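Local coordinates for protein cystatin (Fasciola hepatica, PDB 6I1M) that probably inhibits cysteine proteases, being a secreted type 1 cystatin (stefin) of the liver fluke, at residues Val69-Pro74 against Thr82-Pro87; Thr5-Val10 against Leu40-Thr45. All coordinates share one frame; numbering follows the deposited sequence.

In the fold
The contacts lie at opposite edges of one four-stranded antiparallel sheet. Contact 1 pairs two of its members, strand 66-74 and edge strand 83-90, its hairpin partner. In contact 2, the irregular chain before helix 12-28 lies along the other edge strand, 38-47. The centres are 14 Å apart, and the nearest atoms about 7 Å. Contact 1 is mainly a surface contact, with buried valines on the helix side; contact 2 is partly buried and covers more area, 560 against 433 Å². The chemistry follows: contact 1 combines backbone bonds with valine packing, whereas contact 2 adds a threonine hydroxyl, an arginine and several bridging waters to a single bridge.

Contact 1: Val69-Pro74 against Thr82-Pro87; sequences VVVFVP and TSVGTP
Val-69 meets both Val-84 and Pro-87, one methyl to each. Its CG1 lies 3.5 Å from CG1 of Val-84, and its CG2 lies 3.8 Å from CB of Pro-87; placing CG1 trans to the backbone N (chi1 -169°) divides the two branches in this way. Farther along the same face, CG1 of Val-71 approaches CG2 of Thr-82 at 4.0 Å, the two side chains slanting past each other. Phe-72 and Ser-83 send their side chains to the other face, where the Phe-72 ring leads away from the partner strand; N of Pro-74, two residues on in the same strand, lies over one face of that ring, offset toward the rim.

The backbones fix this alternation. Phe-72 and Ser-83 form a hydrogen-bonded antiparallel pair: N of Phe-72 reaches O of Ser-83 at 2.9 Å, and N of Ser-83 reaches O of Phe-72, also at 2.9 Å. Val-71 and Val-84 are the adjoining non-hydrogen-bonded pair. Next, N of Gly-85 gives a short 2.6 Å bond to O of Val-70, almost straight down the carbonyl (C=O...N 176°). The register then slips by one residue at Thr-86, Val-69 coming opposite Pro-87, and at the slip a water accepts from N of Val-70 at 2.9 Å and donates to O of Thr-86 at 2.7 Å.

In the next shell, Ile-22 and Phe-18 of helix 12-28 pack on Val-69 and Val-71 respectively, Leu-26 touches Pro-87, and NZ of Lys-25 bonds O of Val-84. Beyond the opposite face, Phe-72 touches Val-48 of the QVVAG loop. The Cys-66–Cys-92 disulfide ties the start of strand 66-74 to the chain just past strand 83-90. The loop connecting this beta hairpin corresponds to the second hairpin loop of the cystatin fold, probably part of its protease-binding edge.

Contact 2: Thr5-Val10 against Leu40-Thr45; sequences TEPRSV and LLQVST
The hydroxyl of Thr-5 stands in for a backbone carbonyl: its OG1 accepts the N-H of Thr-45, with OG1 and N 3.1 Å apart and the bond nearly straight (N-H...O 174°), while N of Thr-5 donates to O of Thr-45 at 2.8 Å. A chi1 of 73° sets OG1 between the backbone N and carbonyl carbon of Thr-5, within range of the Thr-45 N-H. The loop thus pairs with the strand without being one. True bridge geometry occurs once, at Arg-8 and Val-43, where N of Arg-8 meets O of Val-43 at 2.8 Å and N of Val-43 meets O of Arg-8 at 3.0 Å.

The Arg-8 side chain runs alongside Val-43, whose CG1 sits over one guanidinium face, 3.3 Å from NH1. All three guanidinium nitrogens have partners: NH1 donates to O of Ser-9 at 2.9 Å, NH2 forms a salt bridge with Glu-14, and NE donates to a water that also contacts OG1 of Thr-45. Pro-7 lies beside Gln-42, its CB 3.5 Å from the amide CD.

Val-10 turns inward, CG2 4.0 Å from CB of Leu-40. Leu-41 and Gln-42 form a classic beta bulge opposite Lys-56 of strand 50-59. Leu-40 and Val-43 pack on Phe-55 of that strand, and Arg-15 of helix 12-28 touches Val-10 and bonds O of Leu-40, joining loop, edge strand and helix.

Contact 1: Val69-Pro74 against Thr82-Pro87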
ATOM      1  N   VAL A  69       2.093  -1.392  -3.992  1.00 24.44           N
ATOM      2  CA  VAL A  69       2.548  -0.139  -3.327  1.00 25.36           C
ATOM      3  C   VAL A  69       3.192  -0.535  -2.006  1.00 24.80           C
ATOM      4  O   VAL A  69       2.511  -1.157  -1.186  1.00 22.73           O
ATOM      5  CB  VAL A  69       1.388   0.841  -3.074  1.00 29.47           C
ATOM      6  CG1 VAL A  69       1.895   2.219  -2.642  1.00 28.37           C
ATOM      7  CG2 VAL A  69       0.470   0.969  -4.283  1.00 32.81           C
ATOM      8  N   VAL A  70       4.439  -0.138  -1.802  1.00 23.46           N
ATOM      9  CA  VAL A  70       5.169  -0.329  -0.525  1.00 23.40           C
ATOM     10  C   VAL A  70       5.038   0.925   0.343  1.00 22.61           C
ATOM     11  O   VAL A  70       5.299   2.021  -0.145  1.00 22.55           O
ATOM     12  CB  VAL A  70       6.633  -0.701  -0.783  1.00 25.69           C
ATOM     13  CG1 VAL A  70       7.336  -1.041   0.518  1.00 24.70           C
ATOM     14  CG2 VAL A  70       6.741  -1.847  -1.779  1.00 26.06           C
ATOM     15  N   VAL A  71       4.608   0.751   1.593  1.00 23.79           N
ATOM     16  CA  VAL A  71       4.607   1.824   2.631  1.00 21.44           C
ATOM     17  C   VAL A  71       5.616   1.441   3.719  1.00 19.64           C
ATOM     18  O   VAL A  71       5.460   0.348   4.288  1.00 20.74           O
ATOM     19  CB  VAL A  71       3.216   2.023   3.247  1.00 20.89           C
ATOM     20  CG1 VAL A  71       3.227   3.143   4.275  1.00 20.64           C
ATOM     21  CG2 VAL A  71       2.152   2.262   2.185  1.00 22.48           C
ATOM     22  N   PHE A  72       6.544   2.349   4.018  1.00 19.77           N
ATOM     23  CA  PHE A  72       7.515   2.287   5.126  1.00 19.20           C
ATOM     24  C   PHE A  72       6.945   3.012   6.351  1.00 18.32           C
ATOM     25  O   PHE A  72       6.618   4.226   6.306  1.00 20.74           O
ATOM     26  CB  PHE A  72       8.852   2.888   4.706  1.00 18.75           C
ATOM     27  CG  PHE A  72       9.854   2.897   5.831  1.00 18.85           C
ATOM     28  CD1 PHE A  72      10.277   1.704   6.408  1.00 18.65           C
ATOM     29  CD2 PHE A  72      10.303   4.092   6.375  1.00 20.80           C
ATOM     30  CE1 PHE A  72      11.208   1.719   7.435  1.00 20.30           C
ATOM     31  CE2 PHE A  72      11.186   4.090   7.446  1.00 21.93           C
ATOM     32  CZ  PHE A  72      11.628   2.904   7.975  1.00 20.35           C
ATOM     33  N   VAL A  73       6.847   2.274   7.450  1.00 19.44           N
ATOM     34  CA  VAL A  73       6.503   2.814   8.795  1.00 20.52           C
ATOM     35  C   VAL A  73       7.772   2.745   9.639  1.00 20.58           C
ATOM     36  O   VAL A  73       8.208   1.668  10.025  1.00 18.40           O
ATOM     37  CB  VAL A  73       5.350   2.030   9.443  1.00 22.01           C
ATOM     38  CG1 VAL A  73       5.028   2.535  10.831  1.00 22.21           C
ATOM     39  CG2 VAL A  73       4.117   2.044   8.565  1.00 22.58           C
ATOM     40  N   PRO A  74       8.422   3.880   9.931  1.00 21.22           N
ATOM     41  CA  PRO A  74       9.635   3.860  10.736  1.00 23.43           C
ATOM     42  C   PRO A  74       9.275   3.616  12.207  1.00 25.25           C
ATOM     43  O   PRO A  74       8.130   3.777  12.615  1.00 26.54           O
ATOM     44  CB  PRO A  74      10.215   5.268  10.551  1.00 23.47           C
ATOM     45  CG  PRO A  74       8.955   6.116  10.382  1.00 23.44           C
ATOM     46  CD  PRO A  74       8.017   5.245   9.567  1.00 23.06           C
ATOM     47  N   THR A  82       6.865   8.127   7.912  1.00 29.22           N
ATOM     48  CA  THR A  82       6.066   7.165   7.119  1.00 28.65           C
ATOM     49  C   THR A  82       6.091   7.613   5.659  1.00 28.56           C
ATOM     50  O   THR A  82       5.847   8.809   5.410  1.00 31.87           O
ATOM     51  CB  THR A  82       4.630   7.063   7.632  1.00 28.04           C
ATOM     52  OG1 THR A  82       4.677   6.533   8.953  1.00 32.43           O
ATOM     53  CG2 THR A  82       3.760   6.181   6.768  1.00 29.52           C
ATOM     54  N   SER A  83       6.417   6.709   4.738  1.00 27.36           N
ATOM     55  CA  SER A  83       6.614   7.048   3.308  1.00 27.34           C
ATOM     56  C   SER A  83       5.843   6.031   2.470  1.00 23.02           C
ATOM     57  O   SER A  83       6.031   4.818   2.689  1.00 22.07           O
ATOM     58  CB  SER A  83       8.100   7.089   2.988  1.00 29.53           C
ATOM     59  OG  SER A  83       8.348   7.581   1.675  1.00 35.13           O
ATOM     60  N   VAL A  84       4.996   6.513   1.560  1.00 24.86           N
ATOM     61  CA  VAL A  84       4.370   5.675   0.503  1.00 24.34           C
ATOM     62  C   VAL A  84       5.328   5.637  -0.690  1.00 22.22           C
ATOM     63  O   VAL A  84       5.741   6.714  -1.168  1.00 24.58           O
ATOM     64  CB  VAL A  84       2.966   6.181   0.124  1.00 25.72           C
ATOM     65  CG1 VAL A  84       2.298   5.214  -0.824  1.00 25.28           C
ATOM     66  CG2 VAL A  84       2.093   6.388   1.363  1.00 25.85           C
ATOM     67  N   GLY A  85       5.687   4.438  -1.132  1.00 21.93           N
ATOM     68  CA  GLY A  85       6.528   4.213  -2.313  1.00 21.58           C
ATOM     69  C   GLY A  85       5.821   4.599  -3.607  1.00 22.52           C
ATOM     70  O   GLY A  85       4.651   5.058  -3.582  1.00 22.87           O
ATOM     71  N   THR A  86       6.500   4.378  -4.722  1.00 24.39           N
ATOM     72  CA  THR A  86       5.945   4.546  -6.081  1.00 27.46           C
ATOM     73  C   THR A  86       5.065   3.354  -6.430  1.00 25.25           C
ATOM     74  O   THR A  86       5.537   2.209  -6.489  1.00 26.82           O
ATOM     75  CB  THR A  86       7.075   4.705  -7.104  1.00 29.74           C
ATOM     76  OG1 THR A  86       7.822   5.843  -6.681  1.00 31.10           O
ATOM     77  CG2 THR A  86       6.546   4.903  -8.508  1.00 29.30           C
ATOM     78  N   PRO A  87       3.755   3.571  -6.714  1.00 24.03           N
ATOM     79  CA  PRO A  87       2.901   2.476  -7.167  1.00 25.94           C
ATOM     80  C   PRO A  87       3.383   1.906  -8.508  1.00 26.77           C
ATOM     81  O   PRO A  87       3.874   2.656  -9.350  1.00 25.05           O
ATOM     82  CB  PRO A  87       1.523   3.125  -7.292  1.00 24.66           C
ATOM     83  CG  PRO A  87       1.626   4.297  -6.354  1.00 26.04           C
ATOM     84  CD  PRO A  87       3.022   4.840  -6.596  1.00 26.08           C
TER
HETATM   85  O   HOH W   1       5.845   0.849  -4.153  1.00 30.00           O

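Contact 2: Thr5-Val10 against Leu40-Thr45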
ATOM      1  N   THR A   5       7.345 -11.516   4.299  1.00 25.59           N
ATOM      2  CA  THR A   5       6.376 -12.595   4.624  1.00 28.37           C
ATOM      3  C   THR A   5       5.556 -12.913   3.368  1.00 28.11           C
ATOM      4  O   THR A   5       5.537 -12.092   2.409  1.00 26.70           O
ATOM      5  CB  THR A   5       5.403 -12.237   5.755  1.00 27.90           C
ATOM      6  OG1 THR A   5       4.446 -11.280   5.279  1.00 28.45           O
ATOM      7  CG2 THR A   5       6.090 -11.741   7.004  1.00 27.84           C
ATOM      8  N   GLU A   6       4.914 -14.077   3.363  1.00 30.16           N
ATOM      9  CA  GLU A   6       3.845 -14.422   2.389  1.00 34.66           C
ATOM     10  C   GLU A   6       2.694 -13.453   2.585  1.00 30.41           C
ATOM     11  O   GLU A   6       2.440 -12.999   3.702  1.00 30.24           O
ATOM     12  CB  GLU A   6       3.409 -15.880   2.551  1.00 39.32           C
ATOM     13  CG  GLU A   6       4.376 -16.851   1.885  1.00 45.57           C
ATOM     14  CD  GLU A   6       4.638 -16.486   0.428  1.00 52.33           C
ATOM     15  OE1 GLU A   6       3.667 -16.537  -0.375  1.00 58.51           O
ATOM     16  OE2 GLU A   6       5.788 -16.072   0.108  1.00 57.37           O
ATOM     17  N   PRO A   7       1.972 -13.095   1.503  1.00 30.08           N
ATOM     18  CA  PRO A   7       0.849 -12.167   1.613  1.00 31.34           C
ATOM     19  C   PRO A   7      -0.157 -12.682   2.640  1.00 29.59           C
ATOM     20  O   PRO A   7      -0.267 -13.883   2.816  1.00 29.75           O
ATOM     21  CB  PRO A   7       0.218 -12.151   0.215  1.00 30.39           C
ATOM     22  CG  PRO A   7       1.332 -12.607  -0.693  1.00 31.30           C
ATOM     23  CD  PRO A   7       2.152 -13.573   0.128  1.00 29.15           C
ATOM     24  N   ARG A   8      -0.877 -11.773   3.287  1.00 25.52           N
ATOM     25  CA  ARG A   8      -1.914 -12.181   4.264  1.00 26.30           C
ATOM     26  C   ARG A   8      -3.072 -11.200   4.152  1.00 25.58           C
ATOM     27  O   ARG A   8      -2.923 -10.121   3.500  1.00 24.24           O
ATOM     28  CB  ARG A   8      -1.349 -12.211   5.689  1.00 25.58           C
ATOM     29  CG  ARG A   8      -0.790 -10.871   6.150  1.00 25.76           C
ATOM     30  CD  ARG A   8      -0.712 -10.741   7.657  1.00 27.25           C
ATOM     31  NE  ARG A   8       0.008  -9.551   8.107  1.00 25.81           N
ATOM     32  CZ  ARG A   8      -0.502  -8.329   8.212  1.00 25.97           C
ATOM     33  NH1 ARG A   8      -1.763  -8.073   7.896  1.00 26.85           N
ATOM     34  NH2 ARG A   8       0.256  -7.345   8.645  1.00 27.69           N
ATOM     35  N   SER A   9      -4.163 -11.499   4.846  1.00 27.16           N
ATOM     36  CA  SER A   9      -5.318 -10.576   4.920  1.00 27.38           C
ATOM     37  C   SER A   9      -4.908  -9.319   5.707  1.00 25.52           C
ATOM     38  O   SER A   9      -4.040  -9.404   6.613  1.00 25.24           O
ATOM     39  CB  SER A   9      -6.562 -11.251   5.467  1.00 30.08           C
ATOM     40  OG  SER A   9      -6.391 -11.587   6.828  1.00 35.58           O
ATOM     41  N   VAL A  10      -5.478  -8.179   5.302  1.00 22.73           N
ATOM     42  CA  VAL A  10      -5.249  -6.843   5.907  1.00 22.59           C
ATOM     43  C   VAL A  10      -6.206  -6.675   7.086  1.00 22.57           C
ATOM     44  O   VAL A  10      -7.405  -6.952   6.924  1.00 26.69           O
ATOM     45  CB  VAL A  10      -5.452  -5.726   4.874  1.00 22.66           C
ATOM     46  CG1 VAL A  10      -5.139  -4.362   5.464  1.00 22.06           C
ATOM     47  CG2 VAL A  10      -4.646  -5.963   3.603  1.00 23.29           C
ATOM     48  N   LEU A  40      -7.632  -2.708  -0.524  1.00 20.15           N
ATOM     49  CA  LEU A  40      -6.389  -3.413  -0.144  1.00 21.58           C
ATOM     50  C   LEU A  40      -6.720  -4.906  -0.166  1.00 21.84           C
ATOM     51  O   LEU A  40      -7.533  -5.331   0.670  1.00 25.64           O
ATOM     52  CB  LEU A  40      -5.911  -2.973   1.245  1.00 21.99           C
ATOM     53  CG  LEU A  40      -5.729  -1.470   1.506  1.00 24.67           C
ATOM     54  CD1 LEU A  40      -4.926  -1.259   2.764  1.00 23.37           C
ATOM     55  CD2 LEU A  40      -5.037  -0.740   0.375  1.00 26.20           C
ATOM     56  N   LEU A  41      -6.141  -5.649  -1.108  1.00 20.57           N
ATOM     57  CA  LEU A  41      -6.423  -7.094  -1.319  1.00 21.18           C
ATOM     58  C   LEU A  41      -5.636  -7.919  -0.307  1.00 21.44           C
ATOM     59  O   LEU A  41      -6.191  -8.867   0.248  1.00 21.95           O
ATOM     60  CB  LEU A  41      -6.019  -7.496  -2.738  1.00 23.78           C
ATOM     61  CG  LEU A  41      -6.834  -6.884  -3.865  1.00 23.86           C
ATOM     62  CD1 LEU A  41      -6.317  -7.374  -5.199  1.00 26.37           C
ATOM     63  CD2 LEU A  41      -8.313  -7.204  -3.697  1.00 25.96           C
ATOM     64  N   GLN A  42      -4.360  -7.585  -0.127  1.00 22.16           N
ATOM     65  CA  GLN A  42      -3.436  -8.367   0.729  1.00 22.36           C
ATOM     66  C   GLN A  42      -2.238  -7.488   1.066  1.00 20.50           C
ATOM     67  O   GLN A  42      -2.065  -6.428   0.428  1.00 19.82           O
ATOM     68  CB  GLN A  42      -2.964  -9.632   0.014  1.00 23.27           C
ATOM     69  CG  GLN A  42      -2.286  -9.326  -1.311  1.00 24.64           C
ATOM     70  CD  GLN A  42      -1.956 -10.577  -2.095  1.00 26.72           C
ATOM     71  OE1 GLN A  42      -2.717 -11.536  -2.097  1.00 32.70           O
ATOM     72  NE2 GLN A  42      -0.841 -10.561  -2.802  1.00 31.21           N
ATOM     73  N   VAL A  43      -1.477  -7.916   2.053  1.00 19.41           N
ATOM     74  CA  VAL A  43      -0.259  -7.208   2.493  1.00 20.28           C
ATOM     75  C   VAL A  43       0.802  -8.257   2.823  1.00 21.41           C
ATOM     76  O   VAL A  43       0.457  -9.360   3.355  1.00 17.81           O
ATOM     77  CB  VAL A  43      -0.556  -6.264   3.670  1.00 22.24           C
ATOM     78  CG1 VAL A  43      -0.890  -7.053   4.929  1.00 23.26           C
ATOM     79  CG2 VAL A  43       0.596  -5.283   3.880  1.00 20.49           C
ATOM     80  N   SER A  44       2.046  -7.921   2.515  1.00 21.95           N
ATOM     81  CA  SER A  44       3.240  -8.703   2.910  1.00 24.22           C
ATOM     82  C   SER A  44       4.134  -7.743   3.679  1.00 21.94           C
ATOM     83  O   SER A  44       4.146  -6.575   3.311  1.00 22.78           O
ATOM     84  CB  SER A  44       3.966  -9.296   1.736  1.00 25.52           C
ATOM     85  OG  SER A  44       3.078  -9.831   0.787  1.00 26.13           O
ATOM     86  N   THR A  45       4.753  -8.191   4.763  1.00 21.48           N
ATOM     87  CA  THR A  45       5.548  -7.311   5.649  1.00 22.60           C
ATOM     88  C   THR A  45       7.006  -7.744   5.642  1.00 23.73           C
ATOM     89  O   THR A  45       7.288  -8.934   5.496  1.00 22.74           O
ATOM     90  CB  THR A  45       4.980  -7.278   7.061  1.00 23.86           C
ATOM     91  OG1 THR A  45       5.028  -8.623   7.531  1.00 26.11           O
ATOM     92  CG2 THR A  45       3.574  -6.731   7.069  1.00 23.38           C
TER
HETATM   93  O   HOH W   2       2.774  -9.869   7.855  1.00 29.20           O
HETATM   94  O   HOH W   3       5.187 -11.236  -0.698  1.00 36.45           O
HETATM   95  O   HOH W   4      -7.360  -8.766   3.048  1.00 31.05           O